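Local structure of FAD-dependent oxidoreductase (Actinomadura kijaniata, 4KCF) at residues A[154-159]-A[195-200]; A[161-166]-A[181-186]; A[266-271]-A[350-355]. The protein probably oxidises the amino group of a dTDP-linked amino sugar as a flavin-dependent N-oxygenase of the acyl-CoA dehydrogenase family. All coordinates share one frame; numbering follows the deposited sequence.

Overall arrangement
Contacts 1 and 3 are buried, while contact 2 lies at the surface. Contact 1 pairs two strands of the mixed middle-domain sheet, and contact 2 sets a loop against another strand of it. Their centres are about 13 Å apart. They touch at Lys184 and Asn199, and both reach FMN. Contact 3 joins two helices of the C-terminal domain, its centre about 21 Å from that of contact 1. Those two contacts share the dTDP-sugar, which runs from Ser158 to the helix at 266-271. Chemistry follows place: parallel backbone bonds in contact 1, charges and a stack in contact 2, methionine packing in contact 3.

Contact 1. Residues A[154-159]-A[195-200]; sequences AVVCSG and HFVINA. With AKM ([(2R,4S,6R)-4-azanyl-4,6-dimethyl-5,5-bis(oxidanyl)oxan-2-yl] [[(2R,3S,5R)-5-[5-methyl-2,4-bis(oxidanylidene)pyrimidin-1-yl]-3-oxidanyl-oxolan-2-yl]methoxy-oxidanyl-phosphoryl] hydrogen phosphate), chain B; FMN (flavin mononucleotide), chain C.
Cys157 packs against Phe196 across two neighbouring parallel strands. Its CB lies 3.4 Å from Phe196 CD1. Its SG is 4.6 Å from the centroid of the Phe196 ring and oblique to it, a Cys sulfur-aromatic contact. With SG beside its own backbone N (chi1 -73°), the sulfur stays near the ring, 3.9 Å from Phe196 CE1. On this face of the sheet Ile198 CD1 folds back to 3.8 Å from Gly159 CA. A CB on Gly159 would clash with that methyl, so this close fit probably needs glycine.

Five backbone hydrogen bonds join the two segments. They run from His195 N to Val155 O, Cys157 N to His195 O, Val197 N to Cys157 O, Gly159 N to Val197 O and Asn199 N to Gly159 O. The bond from Cys157 N to His195 O is the shortest, at 2.7 Å, and nearly straight at 175°.

Val156, Ser158, His195 and Val197 point to the opposite face. This face is also well packed at Val156 and Val197, but its His195 end is partly exposed. Val156 CG1 meets Val197 CG2 at 3.8 Å, and Ile145 and Met149 of helix 136-151 cover Val156. The His195 ring is approached obliquely by Ala154 CB, 3.8 Å from His195 ND1.

Ser158 carries the contact to the ligands. Its OG is hydrogen-bonded to AKM O4A at 3.0 Å. Its carbonyl O accepts a weak bond from FMN N3. Arg123, Glu130, Ser274 and Arg347 also bind AKM. One strand residue thus touches both the flavin and the sugar. The arrangement is a parallel strand pair in the middle-domain beta-sheet of the acyl-CoA dehydrogenase fold, with Ser158 lining the pocket shared by FMN and the dTDP-sugar, as expected of the active site.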
loop_
_atom_site.group_PDB
_atom_site.type_symbol
_atom_site.label_atom_id
_atom_site.label_comp_id
_atom_site.label_asym_id
_atom_site.label_seq_id
_atom_site.Cartn_x
_atom_site.Cartn_y
_atom_site.Cartn_z
ATOM N N ALA A 154 -0.677 2.530 18.124
ATOM C CA ALA A 154 0.375 2.433 17.117
ATOM C C ALA A 154 -0.174 2.670 15.692
ATOM O O ALA A 154 -1.198 2.092 15.296
ATOM C CB ALA A 154 1.168 1.127 17.245
ATOM N N VAL A 155 0.482 3.585 14.971
ATOM C CA VAL A 155 0.170 3.968 13.583
ATOM C C VAL A 155 1.512 3.821 12.877
ATOM O O VAL A 155 2.489 4.564 13.146
ATOM C CB VAL A 155 -0.400 5.368 13.426
ATOM C CG1 VAL A 155 -0.569 5.707 11.962
ATOM C CG2 VAL A 155 -1.784 5.475 14.066
ATOM N N VAL A 156 1.550 2.804 12.017
ATOM C CA VAL A 156 2.829 2.288 11.525
ATOM C C VAL A 156 3.060 2.672 10.056
ATOM O O VAL A 156 2.299 2.248 9.162
ATOM C CB VAL A 156 2.916 0.764 11.741
ATOM C CG1 VAL A 156 4.339 0.238 11.453
ATOM C CG2 VAL A 156 2.435 0.404 13.179
ATOM N N CYS A 157 4.103 3.465 9.828
ATOM C CA CYS A 157 4.449 4.025 8.540
ATOM C C CYS A 157 5.578 3.167 7.999
ATOM O O CYS A 157 6.163 2.332 8.709
ATOM C CB CYS A 157 4.897 5.470 8.679
ATOM S SG CYS A 157 3.441 6.474 9.013
ATOM N N SER A 158 5.888 3.402 6.731
ATOM C CA SER A 158 6.843 2.526 6.068
ATOM C C SER A 158 7.772 3.430 5.278
ATOM O O SER A 158 7.274 4.283 4.525
ATOM C CB SER A 158 6.104 1.578 5.122
ATOM O OG SER A 158 7.081 1.043 4.242
ATOM N N GLY A 159 9.080 3.239 5.456
ATOM C CA GLY A 159 10.092 4.112 4.850
ATOM C C GLY A 159 11.088 3.288 4.052
ATOM O O GLY A 159 12.045 2.767 4.650
ATOM N N HIS A 195 5.138 4.962 14.620
ATOM C CA HIS A 195 6.146 3.937 14.384
ATOM C C HIS A 195 6.491 3.906 12.898
ATOM O O HIS A 195 5.587 4.017 12.039
ATOM C CB HIS A 195 5.560 2.581 14.729
ATOM C CG HIS A 195 5.467 2.315 16.204
ATOM N ND1 HIS A 195 4.511 2.903 17.000
ATOM C CD2 HIS A 195 6.226 1.539 17.022
ATOM C CE1 HIS A 195 4.668 2.475 18.245
ATOM N NE2 HIS A 195 5.710 1.660 18.291
ATOM N N PHE A 196 7.779 3.746 12.610
ATOM C CA PHE A 196 8.248 3.857 11.232
ATOM C C PHE A 196 9.155 2.676 10.952
ATOM O O PHE A 196 10.242 2.573 11.518
ATOM C CB PHE A 196 9.003 5.170 11.023
ATOM C CG PHE A 196 8.130 6.372 11.195
ATOM C CD1 PHE A 196 7.594 7.024 10.096
ATOM C CD2 PHE A 196 7.800 6.840 12.457
ATOM C CE1 PHE A 196 6.749 8.116 10.264
ATOM C CE2 PHE A 196 6.956 7.929 12.639
ATOM C CZ PHE A 196 6.440 8.580 11.541
ATOM N N VAL A 197 8.694 1.767 10.106
ATOM C CA VAL A 197 9.552 0.644 9.717
ATOM C C VAL A 197 10.422 1.041 8.523
ATOM O O VAL A 197 9.903 1.267 7.411
ATOM C CB VAL A 197 8.737 -0.607 9.359
ATOM C CG1 VAL A 197 9.670 -1.708 8.848
ATOM C CG2 VAL A 197 7.858 -1.032 10.557
ATOM N N ILE A 198 11.730 1.052 8.759
ATOM C CA ILE A 198 12.659 1.709 7.867
ATOM C C ILE A 198 13.542 0.672 7.188
ATOM O O ILE A 198 14.015 -0.198 7.904
ATOM C CB ILE A 198 13.501 2.729 8.676
ATOM C CG1 ILE A 198 12.619 3.851 9.258
ATOM C CG2 ILE A 198 14.597 3.350 7.835
ATOM C CD1 ILE A 198 11.695 4.536 8.278
ATOM N N ASN A 199 13.690 0.694 5.860
ATOM C CA ASN A 199 14.682 -0.133 5.138
ATOM C C ASN A 199 16.065 0.508 5.212
ATOM O O ASN A 199 16.251 1.601 4.693
ATOM C CB ASN A 199 14.288 -0.379 3.666
ATOM C CG ASN A 199 15.455 -0.764 2.743
ATOM O OD1 ASN A 199 15.643 -0.159 1.675
ATOM N ND2 ASN A 199 16.209 -1.793 3.110
ATOM N N ALA A 200 17.024 -0.167 5.838
ATOM C CA ALA A 200 18.342 0.401 6.057
ATOM C C ALA A 200 19.347 -0.700 5.769
ATOM O O ALA A 200 18.970 -1.872 5.788
ATOM C CB ALA A 200 18.478 0.861 7.504
HETATM O O2P AKM B . 7.748 -5.458 1.607
HETATM P P AKM B . 8.680 -5.945 2.721
HETATM O O1P AKM B . 10.097 -6.294 2.369
HETATM O OPP AKM B . 8.787 -4.818 3.843
HETATM P P2 AKM B . 7.637 -3.892 4.459
HETATM O O3P AKM B . 8.246 -3.397 5.765
HETATM O O1 AKM B . 7.567 -2.635 3.474
HETATM C C1 AKM B . 6.521 -2.375 2.556
HETATM C C2 AKM B . 6.983 -1.354 1.502
HETATM C C3 AKM B . 5.776 -0.774 0.765
HETATM C C3M AKM B . 5.443 -1.884 -0.239
HETATM N N3 AKM B . 6.140 0.442 0.024
HETATM C C4 AKM B . 4.643 -0.324 1.700
HETATM O O4A AKM B . 4.873 1.009 2.186
HETATM O O4B AKM B . 3.415 -0.218 0.959
HETATM C C5 AKM B . 4.571 -0.944 3.096
HETATM C C6 AKM B . 3.226 -1.205 3.763
HETATM O O5 AKM B . 5.498 -1.966 3.455
HETATM O O4P AKM B . 6.247 -4.501 4.560
HETATM O "O5'" AKM B . 7.980 -7.237 3.372
HETATM C "C5'" AKM B . 8.702 -7.895 4.410
HETATM C "C4'" AKM B . 7.601 -8.439 5.303
HETATM C "C3'" AKM B . 8.118 -9.086 6.593
HETATM O "O3'" AKM B . 7.982 -8.134 7.638
HETATM C "C2'" AKM B . 7.188 -10.257 6.864
HETATM C "C1'" AKM B . 6.351 -10.411 5.593
HETATM O "O4'" AKM B . 6.911 -9.495 4.629
HETATM N N11 AKM B . 6.289 -11.753 5.000
HETATM C C21 AKM B . 5.097 -12.300 4.788
HETATM O O21 AKM B . 3.980 -11.645 5.189
HETATM N N31 AKM B . 4.936 -13.514 4.235
HETATM C C41 AKM B . 6.034 -14.184 3.840
HETATM O O41 AKM B . 5.942 -15.402 3.256
HETATM C C51 AKM B . 7.375 -13.598 4.011
HETATM C C5A AKM B . 8.588 -14.355 3.547
HETATM C C61 AKM B . 7.433 -12.356 4.618
HETATM N N1 FMN C . 7.012 4.018 -0.337
HETATM C C2 FMN C . 7.134 3.550 0.933
HETATM O O2 FMN C . 8.124 2.797 1.150
HETATM N N3 FMN C . 6.210 3.867 1.883
HETATM C C4 FMN C . 5.225 4.725 1.536
HETATM O O4 FMN C . 4.294 5.070 2.468
HETATM C C4A FMN C . 5.071 5.189 0.206
HETATM N N5 FMN C . 4.057 6.024 -0.186
HETATM C C5A FMN C . 4.026 6.493 -1.465
HETATM C C6 FMN C . 2.986 7.345 -1.842
HETATM C C7 FMN C . 2.912 7.829 -3.160
HETATM C C7M FMN C . 1.801 8.764 -3.560
HETATM C C8 FMN C . 3.942 7.447 -4.150
HETATM C C8M FMN C . 3.934 7.919 -5.589
HETATM C C9 FMN C . 4.943 6.587 -3.718
HETATM C C9A FMN C . 5.001 6.100 -2.397
HETATM N N10 FMN C . 6.023 5.285 -2.014
HETATM C C10 FMN C . 6.015 4.820 -0.742
HETATM C "C1'" FMN C . 7.156 4.866 -2.862
HETATM C "C2'" FMN C . 7.157 4.180 -4.228
HETATM O "O2'" FMN C . 6.766 2.903 -3.726
HETATM C "C3'" FMN C . 8.396 4.186 -5.175
HETATM O "O3'" FMN C . 9.644 3.796 -4.553
HETATM C "C4'" FMN C . 8.812 5.391 -6.064
HETATM O "O4'" FMN C . 7.942 6.511 -6.378
#

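Contact 2. Residues A[161-166]-A[181-186]; sequences KDHHTA and SGRKTL. With FMN (flavin mononucleotide), chain C.
His163 and Arg183 make the stacked part of this contact. The guanidinium lies flat on the imidazole, with centres 3.9 Å apart and planes at 18°. Arg183 CZ sits over the middle of the ring. Asp241 forms a salt bridge with Arg183 NH1 and accepts a weak bond from His163 ND1. With an alanine here in place of Arg183, one face of His163 would probably lose its stacking partner and Asp241 this salt bridge.

One salt bridge crosses the segments. Lys184 NZ meets Asp162 OD1 at 2.6 Å, from above the carboxylate plane. The ammonium also donates to Asn199 O and Ile160 O, so three oxygens hold it, and Thr168 is a second partner of Asp162 OD1.

Backbone bonds fix the pairing. Thr185 N donates to Lys161 O at 2.8 Å, almost along the C=O axis. His163 N donates to Arg183 O from above the carbonyl plane. A water accepts from Lys161 N and donates to Thr185 O.

Apolar atoms reach the flavin. Leu186 CB lies 3.7 Å from FMN N10, and Lys161 CD approaches the ribityl chain.

The mix of charges implies a polar, partly exposed surface patch. Lys184 is the buried exception, and its oxygen partners probably offset the cost of burying its charge.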
loop_
_atom_site.group_PDB
_atom_site.type_symbol
_atom_site.label_atom_id
_atom_site.label_comp_id
_atom_site.label_asym_id
_atom_site.label_seq_id
_atom_site.Cartn_x
_atom_site.Cartn_y
_atom_site.Cartn_z
ATOM N N LYS A 161 12.374 3.956 0.413
ATOM C CA LYS A 161 13.227 4.590 -0.594
ATOM C C LYS A 161 14.044 5.741 -0.019
ATOM O O LYS A 161 13.462 6.713 0.477
ATOM C CB LYS A 161 12.368 5.197 -1.708
ATOM C CG LYS A 161 13.143 5.835 -2.856
ATOM C CD LYS A 161 12.192 6.274 -3.965
ATOM C CE LYS A 161 12.698 5.776 -5.336
ATOM N NZ LYS A 161 14.071 6.288 -5.617
ATOM N N ASP A 162 15.362 5.655 -0.153
ATOM C CA ASP A 162 16.246 6.764 0.220
ATOM C C ASP A 162 16.030 8.004 -0.633
ATOM O O ASP A 162 15.787 7.891 -1.842
ATOM C CB ASP A 162 17.715 6.361 0.116
ATOM C CG ASP A 162 18.098 5.349 1.152
ATOM O OD1 ASP A 162 17.411 5.343 2.193
ATOM O OD2 ASP A 162 19.035 4.549 0.915
ATOM N N HIS A 163 16.055 9.166 0.012
ATOM C CA HIS A 163 16.239 10.441 -0.667
ATOM C C HIS A 163 17.568 10.410 -1.445
ATOM O O HIS A 163 18.495 9.688 -1.074
ATOM C CB HIS A 163 16.107 11.581 0.346
ATOM C CG HIS A 163 16.241 12.951 -0.245
ATOM N ND1 HIS A 163 15.157 13.718 -0.617
ATOM C CD2 HIS A 163 17.336 13.702 -0.499
ATOM C CE1 HIS A 163 15.577 14.886 -1.069
ATOM N NE2 HIS A 163 16.897 14.900 -1.007
ATOM N N HIS A 164 17.640 11.150 -2.551
ATOM C CA HIS A 164 18.794 11.118 -3.455
ATOM C C HIS A 164 20.088 11.512 -2.741
ATOM O O HIS A 164 21.146 10.949 -3.048
ATOM C CB HIS A 164 18.576 11.865 -4.789
ATOM C CG HIS A 164 18.410 13.353 -4.679
ATOM N ND1 HIS A 164 19.477 14.224 -4.699
ATOM C CD2 HIS A 164 17.305 14.131 -4.571
ATOM C CE1 HIS A 164 19.039 15.468 -4.594
ATOM N NE2 HIS A 164 17.721 15.441 -4.515
ATOM N N THR A 165 19.979 12.412 -1.764
ATOM C CA THR A 165 21.126 12.928 -1.008
ATOM C C THR A 165 21.693 11.894 -0.038
ATOM O O THR A 165 22.759 12.121 0.508
ATOM C CB THR A 165 20.803 14.228 -0.204
ATOM O OG1 THR A 165 19.811 13.973 0.800
ATOM C CG2 THR A 165 20.325 15.398 -1.087
ATOM N N ALA A 166 21.062 10.744 0.189
ATOM C CA ALA A 166 21.451 9.946 1.354
ATOM C C ALA A 166 21.386 8.451 1.100
ATOM O O ALA A 166 20.506 8.007 0.364
ATOM C CB ALA A 166 20.517 10.279 2.531
ATOM N N SER A 181 21.410 6.734 10.537
ATOM C CA SER A 181 21.482 7.996 9.808
ATOM C C SER A 181 20.953 7.890 8.378
ATOM O O SER A 181 21.091 6.865 7.716
ATOM C CB SER A 181 22.930 8.484 9.740
ATOM O OG SER A 181 23.369 8.715 11.070
ATOM N N GLY A 182 20.410 8.993 7.879
ATOM C CA GLY A 182 19.840 8.989 6.538
ATOM C C GLY A 182 18.545 9.768 6.440
ATOM O O GLY A 182 18.282 10.664 7.250
ATOM N N ARG A 183 17.782 9.459 5.395
ATOM C CA ARG A 183 16.555 10.151 5.020
ATOM C C ARG A 183 15.781 9.270 4.032
ATOM O O ARG A 183 16.372 8.662 3.120
ATOM C CB ARG A 183 16.799 11.597 4.559
ATOM C CG ARG A 183 16.040 12.005 3.318
ATOM C CD ARG A 183 15.141 13.222 3.349
ATOM N NE ARG A 183 15.881 14.455 3.217
ATOM C CZ ARG A 183 15.464 15.624 2.733
ATOM N NH1 ARG A 183 14.285 15.921 2.190
ATOM N NH2 ARG A 183 16.372 16.576 2.762
ATOM N N LYS A 184 14.482 9.134 4.285
ATOM C CA LYS A 184 13.614 8.348 3.418
ATOM C C LYS A 184 12.697 9.365 2.771
ATOM O O LYS A 184 12.324 10.374 3.383
ATOM C CB LYS A 184 12.802 7.314 4.205
ATOM C CG LYS A 184 13.572 6.099 4.716
ATOM C CD LYS A 184 14.408 5.463 3.587
ATOM C CE LYS A 184 14.943 4.121 4.051
ATOM N NZ LYS A 184 15.835 3.507 3.012
ATOM N N THR A 185 12.357 9.125 1.512
ATOM C CA THR A 185 11.372 9.963 0.847
ATOM C C THR A 185 10.070 9.174 0.647
ATOM O O THR A 185 10.091 7.946 0.632
ATOM C CB THR A 185 11.942 10.628 -0.448
ATOM O OG1 THR A 185 10.953 11.509 -1.003
ATOM C CG2 THR A 185 12.377 9.573 -1.462
ATOM N N LEU A 186 8.934 9.854 0.534
ATOM C CA LEU A 186 7.637 9.215 0.219
ATOM C C LEU A 186 7.191 8.294 1.361
ATOM O O LEU A 186 7.250 7.071 1.242
ATOM C CB LEU A 186 7.679 8.497 -1.146
ATOM C CG LEU A 186 8.232 9.387 -2.275
ATOM C CD1 LEU A 186 8.477 8.575 -3.549
ATOM C CD2 LEU A 186 7.263 10.526 -2.590
HETATM N N1 FMN C . 7.012 4.018 -0.337
HETATM C C2 FMN C . 7.134 3.550 0.933
HETATM O O2 FMN C . 8.124 2.797 1.150
HETATM N N3 FMN C . 6.210 3.867 1.883
HETATM C C4 FMN C . 5.225 4.725 1.536
HETATM O O4 FMN C . 4.294 5.070 2.468
HETATM C C4A FMN C . 5.071 5.189 0.206
HETATM N N5 FMN C . 4.057 6.024 -0.186
HETATM C C5A FMN C . 4.026 6.493 -1.465
HETATM C C6 FMN C . 2.986 7.345 -1.842
HETATM C C7 FMN C . 2.912 7.829 -3.160
HETATM C C7M FMN C . 1.801 8.764 -3.560
HETATM C C8 FMN C . 3.942 7.447 -4.150
HETATM C C8M FMN C . 3.934 7.919 -5.589
HETATM C C9 FMN C . 4.943 6.587 -3.718
HETATM C C9A FMN C . 5.001 6.100 -2.397
HETATM N N10 FMN C . 6.023 5.285 -2.014
HETATM C C10 FMN C . 6.015 4.820 -0.742
HETATM C "C1'" FMN C . 7.156 4.866 -2.862
HETATM C "C2'" FMN C . 7.157 4.180 -4.228
HETATM O "O2'" FMN C . 6.766 2.903 -3.726
HETATM C "C3'" FMN C . 8.396 4.186 -5.175
HETATM O "O3'" FMN C . 9.644 3.796 -4.553
HETATM C "C4'" FMN C . 8.812 5.391 -6.064
HETATM O "O4'" FMN C . 7.942 6.511 -6.378
HETATM O O HOH W 1 9.756 5.372 0.979
#

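Contact 3. Residues A[266-271]-A[350-355]; sequences AVLAGQ and QMMRHF. With AKM ([(2R,4S,6R)-4-azanyl-4,6-dimethyl-5,5-bis(oxidanyl)oxan-2-yl] [[(2R,3S,5R)-5-[5-methyl-2,4-bis(oxidanylidene)pyrimidin-1-yl]-3-oxidanyl-oxolan-2-yl]methoxy-oxidanyl-phosphoryl] hydrogen phosphate), chain B.
Met352 lies across Leu268, with Met352 CB 3.8 Å from Leu268 CB. The two side chains cross at about a right angle. This is helix-helix packing in the alpha-helical C-terminal domain of the acyl-CoA dehydrogenase fold. Residues 267-271 of the short helix 267-273 meet 350-355 of the long helix 344-377. The axes of these two segments come within 8.2 Å, with N-to-C directions 38° apart.

Methionine side chains fill much of the join. Met352 CG stands anti to the backbone N (chi1 -166°), and the chain then bends at chi2 and chi3. This brings its CE to 3.4 Å from Leu268 O and 3.8 Å from Gln271 CB. The methyl therefore spans about one turn of the facing helix, from Leu268 to Gln271. Met351 lies against Ala269 instead. Its SD is 3.6 Å from Ala269 CB, and its CE reaches Ala269 O. The small alanine lets the sulfur come close to the helix backbone. Phe412 of helix 406-417 also packs on Met352, and Leu336 of helix 306-338 on Met351.

The short helix also carries the nucleotide part of the dTDP-sugar. Ala269 CB touches AKM O41 of the thymine while it meets Met351. Gly270 CA sits 3.3 Å from AKM O4', where a CB would clash with that oxygen. Gln271 CG lies near the phosphate oxygen AKM O1P, and its NE2 is hydrogen-bonded to Asn425. The helix is thus held between the ligand and the long helix.

At the other end of the contact, Phe355 turns its ring edge to the Gln271 backbone, with Phe355 CE2 3.6 Å from Gln271 O.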
loop_
_atom_site.group_PDB
_atom_site.type_symbol
_atom_site.label_atom_id
_atom_site.label_comp_id
_atom_site.label_asym_id
_atom_site.label_seq_id
_atom_site.Cartn_x
_atom_site.Cartn_y
_atom_site.Cartn_z
ATOM N N ALA A 266 12.582 -16.149 -2.240
ATOM C CA ALA A 266 11.652 -16.368 -1.157
ATOM C C ALA A 266 11.192 -15.035 -0.566
ATOM O O ALA A 266 10.049 -14.939 -0.125
ATOM C CB ALA A 266 12.264 -17.295 -0.083
ATOM N N VAL A 267 12.029 -13.998 -0.577
ATOM C CA VAL A 267 11.607 -12.683 -0.100
ATOM C C VAL A 267 10.471 -12.062 -0.907
ATOM O O VAL A 267 9.838 -11.118 -0.412
ATOM C CB VAL A 267 12.707 -11.607 -0.074
ATOM C CG1 VAL A 267 13.780 -12.002 0.902
ATOM C CG2 VAL A 267 13.293 -11.352 -1.454
ATOM N N LEU A 268 10.229 -12.564 -2.117
ATOM C CA LEU A 268 9.231 -11.975 -3.033
ATOM C C LEU A 268 7.855 -12.195 -2.442
ATOM O O LEU A 268 6.972 -11.368 -2.679
ATOM C CB LEU A 268 9.333 -12.456 -4.490
ATOM C CG LEU A 268 10.666 -12.186 -5.212
ATOM C CD1 LEU A 268 10.781 -12.920 -6.536
ATOM C CD2 LEU A 268 10.923 -10.707 -5.434
ATOM N N ALA A 269 7.691 -13.237 -1.618
ATOM C CA ALA A 269 6.392 -13.515 -1.045
ATOM C C ALA A 269 6.016 -12.383 -0.117
ATOM O O ALA A 269 4.857 -11.935 -0.161
ATOM C CB ALA A 269 6.408 -14.800 -0.277
ATOM N N GLY A 270 6.985 -11.905 0.681
ATOM C CA GLY A 270 6.677 -10.881 1.677
ATOM C C GLY A 270 6.385 -9.569 0.955
ATOM O O GLY A 270 5.453 -8.813 1.280
ATOM N N GLN A 271 7.177 -9.342 -0.080
ATOM C CA GLN A 271 6.996 -8.161 -0.922
ATOM C C GLN A 271 5.723 -8.191 -1.760
ATOM O O GLN A 271 5.305 -7.135 -2.284
ATOM C CB GLN A 271 8.234 -7.990 -1.778
ATOM C CG GLN A 271 9.494 -7.766 -0.918
ATOM C CD GLN A 271 10.670 -7.527 -1.803
ATOM O OE1 GLN A 271 10.525 -7.606 -3.018
ATOM N NE2 GLN A 271 11.824 -7.207 -1.230
ATOM N N GLN A 350 6.130 -17.144 -7.804
ATOM C CA GLN A 350 4.748 -17.205 -8.230
ATOM C C GLN A 350 3.847 -16.109 -7.679
ATOM O O GLN A 350 2.927 -15.648 -8.366
ATOM C CB GLN A 350 4.159 -18.548 -7.844
ATOM C CG GLN A 350 4.779 -19.643 -8.720
ATOM C CD GLN A 350 3.933 -20.904 -8.729
ATOM O OE1 GLN A 350 2.736 -20.840 -8.489
ATOM N NE2 GLN A 350 4.548 -22.056 -8.989
ATOM N N MET A 351 4.076 -15.800 -6.404
ATOM C CA MET A 351 3.408 -14.661 -5.781
ATOM C C MET A 351 3.697 -13.350 -6.535
ATOM O O MET A 351 2.775 -12.630 -6.874
ATOM C CB MET A 351 3.744 -14.589 -4.290
ATOM C CG MET A 351 2.895 -15.602 -3.492
ATOM S SD MET A 351 3.211 -15.561 -1.707
ATOM C CE MET A 351 2.241 -14.138 -1.159
ATOM N N MET A 352 4.962 -13.055 -6.774
ATOM C CA MET A 352 5.391 -11.847 -7.461
ATOM C C MET A 352 4.907 -11.809 -8.925
ATOM O O MET A 352 4.596 -10.738 -9.439
ATOM C CB MET A 352 6.897 -11.630 -7.302
ATOM C CG MET A 352 7.386 -10.245 -7.690
ATOM S SD MET A 352 6.513 -8.895 -6.866
ATOM C CE MET A 352 7.232 -9.066 -5.233
ATOM N N ARG A 353 4.826 -12.969 -9.570
ATOM C CA ARG A 353 4.307 -13.126 -10.917
ATOM C C ARG A 353 2.833 -12.745 -10.997
ATOM O O ARG A 353 2.460 -11.906 -11.814
ATOM C CB ARG A 353 4.527 -14.554 -11.431
ATOM C CG ARG A 353 4.141 -14.732 -12.903
ATOM C CD ARG A 353 5.115 -13.963 -13.818
ATOM N NE ARG A 353 5.095 -14.305 -15.244
ATOM C CZ ARG A 353 5.673 -15.384 -15.753
ATOM N NH1 ARG A 353 6.207 -16.255 -14.921
ATOM N NH2 ARG A 353 5.670 -15.635 -17.060
ATOM N N HIS A 354 2.002 -13.325 -10.131
ATOM C CA HIS A 354 0.602 -12.927 -10.103
ATOM C C HIS A 354 0.486 -11.424 -9.833
ATOM O O HIS A 354 -0.276 -10.707 -10.489
ATOM C CB HIS A 354 -0.121 -13.691 -8.987
ATOM C CG HIS A 354 -0.564 -15.076 -9.368
ATOM N ND1 HIS A 354 -1.730 -15.324 -10.058
ATOM C CD2 HIS A 354 0.009 -16.288 -9.157
ATOM C CE1 HIS A 354 -1.860 -16.626 -10.253
ATOM N NE2 HIS A 354 -0.836 -17.232 -9.683
ATOM N N PHE A 355 1.183 -10.964 -8.799
ATOM C CA PHE A 355 1.154 -9.545 -8.425
ATOM C C PHE A 355 1.578 -8.670 -9.620
ATOM O O PHE A 355 0.862 -7.714 -9.944
ATOM C CB PHE A 355 2.076 -9.323 -7.237
ATOM C CG PHE A 355 2.187 -7.915 -6.718
ATOM C CD1 PHE A 355 1.317 -6.898 -7.078
ATOM C CD2 PHE A 355 3.149 -7.656 -5.735
ATOM C CE1 PHE A 355 1.407 -5.608 -6.561
ATOM C CE2 PHE A 355 3.292 -6.370 -5.215
ATOM C CZ PHE A 355 2.439 -5.336 -5.620
HETATM O O2P AKM B . 7.748 -5.458 1.607
HETATM P P AKM B . 8.680 -5.945 2.721
HETATM O O1P AKM B . 10.097 -6.294 2.369
HETATM O OPP AKM B . 8.787 -4.818 3.843
HETATM P P2 AKM B . 7.637 -3.892 4.459
HETATM O O3P AKM B . 8.246 -3.397 5.765
HETATM O O1 AKM B . 7.567 -2.635 3.474
HETATM C C1 AKM B . 6.521 -2.375 2.556
HETATM C C2 AKM B . 6.983 -1.354 1.502
HETATM C C3 AKM B . 5.776 -0.774 0.765
HETATM C C3M AKM B . 5.443 -1.884 -0.239
HETATM N N3 AKM B . 6.140 0.442 0.024
HETATM C C4 AKM B . 4.643 -0.324 1.700
HETATM O O4A AKM B . 4.873 1.009 2.186
HETATM O O4B AKM B . 3.415 -0.218 0.959
HETATM C C5 AKM B . 4.571 -0.944 3.096
HETATM C C6 AKM B . 3.226 -1.205 3.763
HETATM O O5 AKM B . 5.498 -1.966 3.455
HETATM O O4P AKM B . 6.247 -4.501 4.560
HETATM O "O5'" AKM B . 7.980 -7.237 3.372
HETATM C "C5'" AKM B . 8.702 -7.895 4.410
HETATM C "C4'" AKM B . 7.601 -8.439 5.303
HETATM C "C3'" AKM B . 8.118 -9.086 6.593
HETATM O "O3'" AKM B . 7.982 -8.134 7.638
HETATM C "C2'" AKM B . 7.188 -10.257 6.864
HETATM C "C1'" AKM B . 6.351 -10.411 5.593
HETATM O "O4'" AKM B . 6.911 -9.495 4.629
HETATM N N11 AKM B . 6.289 -11.753 5.000
HETATM C C21 AKM B . 5.097 -12.300 4.788
HETATM O O21 AKM B . 3.980 -11.645 5.189
HETATM N N31 AKM B . 4.936 -13.514 4.235
HETATM C C41 AKM B . 6.034 -14.184 3.840
HETATM O O41 AKM B . 5.942 -15.402 3.256
HETATM C C51 AKM B . 7.375 -13.598 4.011
HETATM C C5A AKM B . 8.588 -14.355 3.547
HETATM C C61 AKM B . 7.433 -12.356 4.618
#